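PDB 5XFM: alpha-glucosidase from Bacteroides thetaiotaomicron, which hydrolyses beta-L-arabinopyranosides and alpha-galactosides, as a bifunctional, calcium-binding enzyme of glycoside hydrolase family 97. Local coordinates for residues Q342-L347 against Q393-K398; N473-P478 against A581-G586. The protein carries 1 engineered substitution. All blocks are in the same frame, centred on the assembly; numbering follows the deposited sequence.

Interaction 1: Q342-L347 against Q393-K398; sequences QRMKSL and QSLGVK
With CG turned anti to its own carbonyl carbon (chi1 -77°), Leu395 sends its two methyl groups across to the helix that carries Lys345, whose CG lies anti to the backbone N (chi1 163°); the two side chains cross at about a right angle. The two methyls of Leu395 share out the lysine. CD1 reaches the backbone, 3.8 Å from Lys345 CA, while CD2 lies 3.9 Å from Lys345 CB and continues onto CG. Lysine suits this solvent-facing edge of the contact: its inner methylenes pack as hydrocarbon, and the chain, extended until it bends at chi4, carries the ammonium away to a long, weak ion pair with Glu349 one turn further on.

On the buried side Met344 comes up to the other methyl, its CG 4.4 Å from Leu395 CD1. Its flexible thioether leads inward onto Leu358, Leu360 and Ile331 of the strands beneath. An alanine in place of Leu395 would probably open a gap between the helices, leaving the Lys345 methylenes and Met344 CG without the methyls they rest on.

Just past the leucine the helix stops. Gly396 takes a positive phi of 91°, easy for a residue with no CB, and its N makes a weak 3.0 Å bond to Gln393 O; it is the C' residue of a Schellman motif. The chain then turns in through Val397, which packs on Leu360, to Lys398, whose backbone pairs with Leu358 and Met429. Two successive helices, 341-353 and 382-395, thus meet side by side outside strand 357-363, each leading into the parallel strand that follows, the repeating alpha-beta layout of a TIM barrel.

Interaction 2: N473-P478 against A581-G586; sequences NTCLHP and AAVNAG
Cys475 points its sulfur so that SG meets Val583, near the end of the strand, and Ala585, just past it; both face the helix end, with SG 3.8 Å from Val583 CG2 and 3.8 Å from Ala585 CB. The thiol arm is short and polarisable, and SG lies beside the backbone N (chi1 -75°), which aims it at these methyls. Alanine fits opposite, since its single methyl meets the sulfur and goes no further. Thr474 crosses Val583 at about a right angle, touching it more loosely through CG2, 4.1 Å from Val583 CG2. One methyl of the valine therefore serves both neighbours. The threonine divides its branches by polarity: CG2 faces the strand, while OG1 bonds to Glu470 O in its own helix, a common way to satisfy a buried hydroxyl.

The contact is an interdomain seam. The end of helix 470-474, in the TIM-barrel part of the chain, lies against strand 577-584 of the C-terminal antiparallel sheet, and Phe514 and Leu521 bring further barrel-domain side chains onto Val583. The backbone of Cys475 also bonds to that of Gly565, next to strand 567-574.

Where the helix ends, Asn473 O accepts from both Leu476 N and His477 N and sits over the centre of one face of the His477 ring. Asn584, pointing the other way from Val583 and Ala585, shapes the strand's exit: its OD1 takes Gly586 N at 2.7 Å in an Asx turn, with the donor 52° out of the carbonyl plane, and its ND2 bonds to Ile632 O and Glu588 O.

The two contacts are far apart, with centres about 39 Å from each other and nearest atoms about 25 Å apart, and they follow in series along the chain. Interaction 1 lies wholly within the barrel domain, joining neighbouring helices on its outside at about 30 Å from the centre of the chain. Interaction 2 lies nearer that centre, at about 16 Å, and ties the later part of the same domain to the C-terminal sheet. Between them in sequence come strands 399-403, 429-432 and 448-451 and the calcium ligands Glu452 and Glu458, while strand 526-528 of the same sheet follows segment 473-478. One contact thus packs the barrel internally, the other attaches it to the following domain.

Interaction 1: Q342-L347 against Q393-K398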
loop_
_atom_site.group_PDB
_atom_site.type_symbol
_atom_site.label_atom_id
_atom_site.label_comp_id
_atom_site.label_asym_id
_atom_site.label_seq_id
_atom_site.Cartn_x
_atom_site.Cartn_y
_atom_site.Cartn_z
ATOM N N GLN A 342 16.393 23.662 18.897
ATOM C CA GLN A 342 17.621 23.755 19.687
ATOM C C GLN A 342 17.801 22.582 20.644
ATOM O O GLN A 342 18.868 21.982 20.702
ATOM C CB GLN A 342 17.617 25.045 20.501
ATOM C CG GLN A 342 17.744 26.308 19.689
ATOM C CD GLN A 342 16.744 27.350 20.136
ATOM O OE1 GLN A 342 15.753 27.031 20.800
ATOM N NE2 GLN A 342 16.980 28.600 19.756
ATOM N N ARG A 343 16.745 22.242 21.377
ATOM C CA ARG A 343 16.814 21.141 22.338
ATOM C C ARG A 343 16.746 19.792 21.644
ATOM O O ARG A 343 17.120 18.757 22.222
ATOM C CB ARG A 343 15.707 21.233 23.389
ATOM C CG ARG A 343 15.751 22.481 24.240
ATOM C CD ARG A 343 15.009 22.231 25.533
ATOM N NE ARG A 343 15.725 21.215 26.305
ATOM C CZ ARG A 343 15.231 20.573 27.360
ATOM N NH1 ARG A 343 13.991 20.805 27.770
ATOM N NH2 ARG A 343 15.976 19.673 27.991
ATOM N N MET A 344 16.240 19.805 20.414
ATOM C CA MET A 344 16.198 18.599 19.596
ATOM C C MET A 344 17.584 17.989 19.444
ATOM O O MET A 344 17.713 16.780 19.395
ATOM C CB MET A 344 15.609 18.894 18.218
ATOM C CG MET A 344 15.376 17.649 17.375
ATOM S SD MET A 344 14.400 16.403 18.260
ATOM C CE MET A 344 12.855 17.278 18.508
ATOM N N LYS A 345 18.613 18.829 19.402
ATOM C CA LYS A 345 19.994 18.362 19.273
ATOM C C LYS A 345 20.449 17.556 20.486
ATOM O O LYS A 345 21.126 16.529 20.357
ATOM C CB LYS A 345 20.923 19.555 19.058
ATOM C CG LYS A 345 22.395 19.273 19.305
ATOM C CD LYS A 345 23.251 20.456 18.877
ATOM C CE LYS A 345 24.644 20.378 19.479
ATOM N NZ LYS A 345 24.592 20.615 20.950
ATOM N N SER A 346 20.067 18.019 21.669
ATOM C CA SER A 346 20.429 17.315 22.891
ATOM C C SER A 346 19.595 16.050 23.024
ATOM O O SER A 346 20.057 15.046 23.563
ATOM C CB SER A 346 20.257 18.222 24.114
ATOM O OG SER A 346 18.894 18.525 24.349
ATOM N N LEU A 347 18.372 16.091 22.505
ATOM C CA LEU A 347 17.528 14.898 22.480
ATOM C C LEU A 347 18.139 13.842 21.550
ATOM O O LEU A 347 18.177 12.652 21.879
ATOM C CB LEU A 347 16.103 15.258 22.047
ATOM C CG LEU A 347 14.914 14.553 22.712
ATOM C CD1 LEU A 347 15.115 14.346 24.213
ATOM C CD2 LEU A 347 13.635 15.340 22.459
ATOM N N GLN A 393 20.445 16.480 8.746
ATOM C CA GLN A 393 21.601 15.642 8.480
ATOM C C GLN A 393 22.778 15.980 9.380
ATOM O O GLN A 393 23.478 15.088 9.866
ATOM C CB GLN A 393 22.032 15.790 7.025
ATOM C CG GLN A 393 23.097 14.809 6.602
ATOM C CD GLN A 393 23.515 15.018 5.169
ATOM O OE1 GLN A 393 23.396 16.122 4.637
ATOM N NE2 GLN A 393 23.985 13.958 4.527
ATOM N N SER A 394 22.994 17.270 9.598
ATOM C CA SER A 394 24.034 17.717 10.516
ATOM C C SER A 394 23.771 17.185 11.933
ATOM O O SER A 394 24.708 16.883 12.674
ATOM C CB SER A 394 24.128 19.246 10.514
ATOM O OG SER A 394 23.097 19.824 11.296
ATOM N N LEU A 395 22.500 17.062 12.308
ATOM C CA LEU A 395 22.173 16.461 13.598
ATOM C C LEU A 395 22.298 14.942 13.581
ATOM O O LEU A 395 22.528 14.318 14.612
ATOM C CB LEU A 395 20.758 16.846 14.036
ATOM C CG LEU A 395 20.564 18.252 14.599
ATOM C CD1 LEU A 395 19.355 18.269 15.518
ATOM C CD2 LEU A 395 21.813 18.700 15.342
ATOM N N GLY A 396 22.143 14.339 12.411
ATOM C CA GLY A 396 22.169 12.892 12.331
ATOM C C GLY A 396 20.795 12.256 12.481
ATOM O O GLY A 396 20.685 11.075 12.810
ATOM N N VAL A 397 19.742 13.039 12.262
ATOM C CA VAL A 397 18.392 12.485 12.211
ATOM C C VAL A 397 18.355 11.559 11.003
ATOM O O VAL A 397 18.938 11.869 9.966
ATOM C CB VAL A 397 17.303 13.586 12.104
ATOM C CG1 VAL A 397 15.910 12.972 11.976
ATOM C CG2 VAL A 397 17.362 14.519 13.314
ATOM N N LYS A 398 17.702 10.411 11.156
ATOM C CA LYS A 398 17.734 9.357 10.154
ATOM C C LYS A 398 16.469 9.228 9.314
ATOM O O LYS A 398 16.457 8.495 8.326
ATOM C CB LYS A 398 18.021 8.016 10.830
ATOM C CG LYS A 398 19.408 7.915 11.437
ATOM C CD LYS A 398 20.455 8.292 10.399
ATOM C CE LYS A 398 21.750 7.542 10.611
ATOM N NZ LYS A 398 22.608 7.603 9.394
#

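Interaction 2: N473-P478 against A581-G586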
loop_
_atom_site.group_PDB
_atom_site.type_symbol
_atom_site.label_atom_id
_atom_site.label_comp_id
_atom_site.label_asym_id
_atom_site.label_seq_id
_atom_site.Cartn_x
_atom_site.Cartn_y
_atom_site.Cartn_z
ATOM N N ASN A 473 -10.856 -5.236 9.071
ATOM C CA ASN A 473 -9.896 -4.507 8.246
ATOM C C ASN A 473 -8.535 -5.202 8.178
ATOM O O ASN A 473 -7.890 -5.239 7.111
ATOM C CB ASN A 473 -9.736 -3.076 8.767
ATOM C CG ASN A 473 -10.991 -2.241 8.571
ATOM O OD1 ASN A 473 -11.538 -1.671 9.524
ATOM N ND2 ASN A 473 -11.458 -2.167 7.327
ATOM N N THR A 474 -8.107 -5.772 9.305
ATOM C CA THR A 474 -6.895 -6.597 9.336
ATOM C C THR A 474 -7.019 -7.781 8.371
ATOM O O THR A 474 -6.043 -8.200 7.754
ATOM C CB THR A 474 -6.595 -7.109 10.756
ATOM O OG1 THR A 474 -6.447 -5.993 11.642
ATOM C CG2 THR A 474 -5.312 -7.927 10.786
ATOM N N CYS A 475 -8.228 -8.313 8.235
ATOM C CA CYS A 475 -8.468 -9.426 7.326
ATOM C C CYS A 475 -8.744 -8.923 5.921
ATOM O O CYS A 475 -9.010 -9.714 5.016
ATOM C CB CYS A 475 -9.639 -10.291 7.805
ATOM S SG CYS A 475 -9.253 -11.343 9.216
ATOM N N LEU A 476 -8.709 -7.609 5.736
ATOM C CA LEU A 476 -8.762 -7.082 4.377
ATOM C C LEU A 476 -7.373 -6.746 3.818
ATOM O O LEU A 476 -7.053 -7.113 2.679
ATOM C CB LEU A 476 -9.661 -5.842 4.318
ATOM C CG LEU A 476 -11.155 -6.102 4.496
ATOM C CD1 LEU A 476 -11.892 -4.799 4.673
ATOM C CD2 LEU A 476 -11.726 -6.885 3.319
ATOM N N HIS A 477 -6.541 -6.095 4.631
ATOM C CA HIS A 477 -5.293 -5.489 4.140
ATOM C C HIS A 477 -4.309 -6.372 3.360
ATOM O O HIS A 477 -3.780 -5.925 2.345
ATOM C CB HIS A 477 -4.553 -4.859 5.317
ATOM C CG HIS A 477 -5.326 -3.758 5.969
ATOM N ND1 HIS A 477 -6.153 -2.917 5.257
ATOM C CD2 HIS A 477 -5.444 -3.396 7.267
ATOM C CE1 HIS A 477 -6.730 -2.066 6.087
ATOM N NE2 HIS A 477 -6.315 -2.334 7.311
ATOM N N PRO A 478 -4.064 -7.617 3.806
ATOM C CA PRO A 478 -3.117 -8.413 3.019
ATOM C C PRO A 478 -3.613 -8.743 1.611
ATOM O O PRO A 478 -2.796 -9.050 0.745
ATOM C CB PRO A 478 -2.942 -9.688 3.855
ATOM C CG PRO A 478 -4.038 -9.674 4.855
ATOM C CD PRO A 478 -4.356 -8.248 5.105
ATOM N N ALA A 581 1.415 -16.492 10.551
ATOM C CA ALA A 581 0.497 -15.694 11.340
ATOM C C ALA A 581 -0.913 -15.854 10.805
ATOM O O ALA A 581 -1.133 -15.874 9.586
ATOM C CB ALA A 581 0.913 -14.235 11.333
ATOM N N ALA A 582 -1.864 -16.001 11.722
ATOM C CA ALA A 582 -3.262 -16.121 11.330
ATOM C C ALA A 582 -4.164 -15.379 12.294
ATOM O O ALA A 582 -3.908 -15.369 13.497
ATOM C CB ALA A 582 -3.669 -17.587 11.243
ATOM N N VAL A 583 -5.202 -14.730 11.771
ATOM C CA VAL A 583 -6.235 -14.157 12.635
ATOM C C VAL A 583 -7.642 -14.415 12.104
ATOM O O VAL A 583 -7.847 -14.654 10.894
ATOM C CB VAL A 583 -6.077 -12.626 12.831
ATOM C CG1 VAL A 583 -4.747 -12.281 13.498
ATOM C CG2 VAL A 583 -6.253 -11.892 11.508
ATOM N N ASN A 584 -8.604 -14.344 13.025
ATOM C CA ASN A 584 -10.004 -14.639 12.724
ATOM C C ASN A 584 -10.956 -13.489 13.062
ATOM O O ASN A 584 -11.091 -13.100 14.226
ATOM C CB ASN A 584 -10.436 -15.904 13.475
ATOM C CG ASN A 584 -11.922 -16.208 13.319
ATOM O OD1 ASN A 584 -12.554 -15.843 12.322
ATOM N ND2 ASN A 584 -12.487 -16.884 14.314
ATOM N N ALA A 585 -11.645 -12.974 12.046
ATOM C CA ALA A 585 -12.608 -11.894 12.249
ATOM C C ALA A 585 -14.043 -12.407 12.262
ATOM O O ALA A 585 -14.984 -11.617 12.344
ATOM C CB ALA A 585 -12.450 -10.825 11.174
ATOM N N GLY A 586 -14.217 -13.720 12.160
ATOM C CA GLY A 586 -15.551 -14.292 12.231
ATOM C C GLY A 586 -16.057 -14.234 13.659
ATOM O O GLY A 586 -15.303 -13.887 14.569
#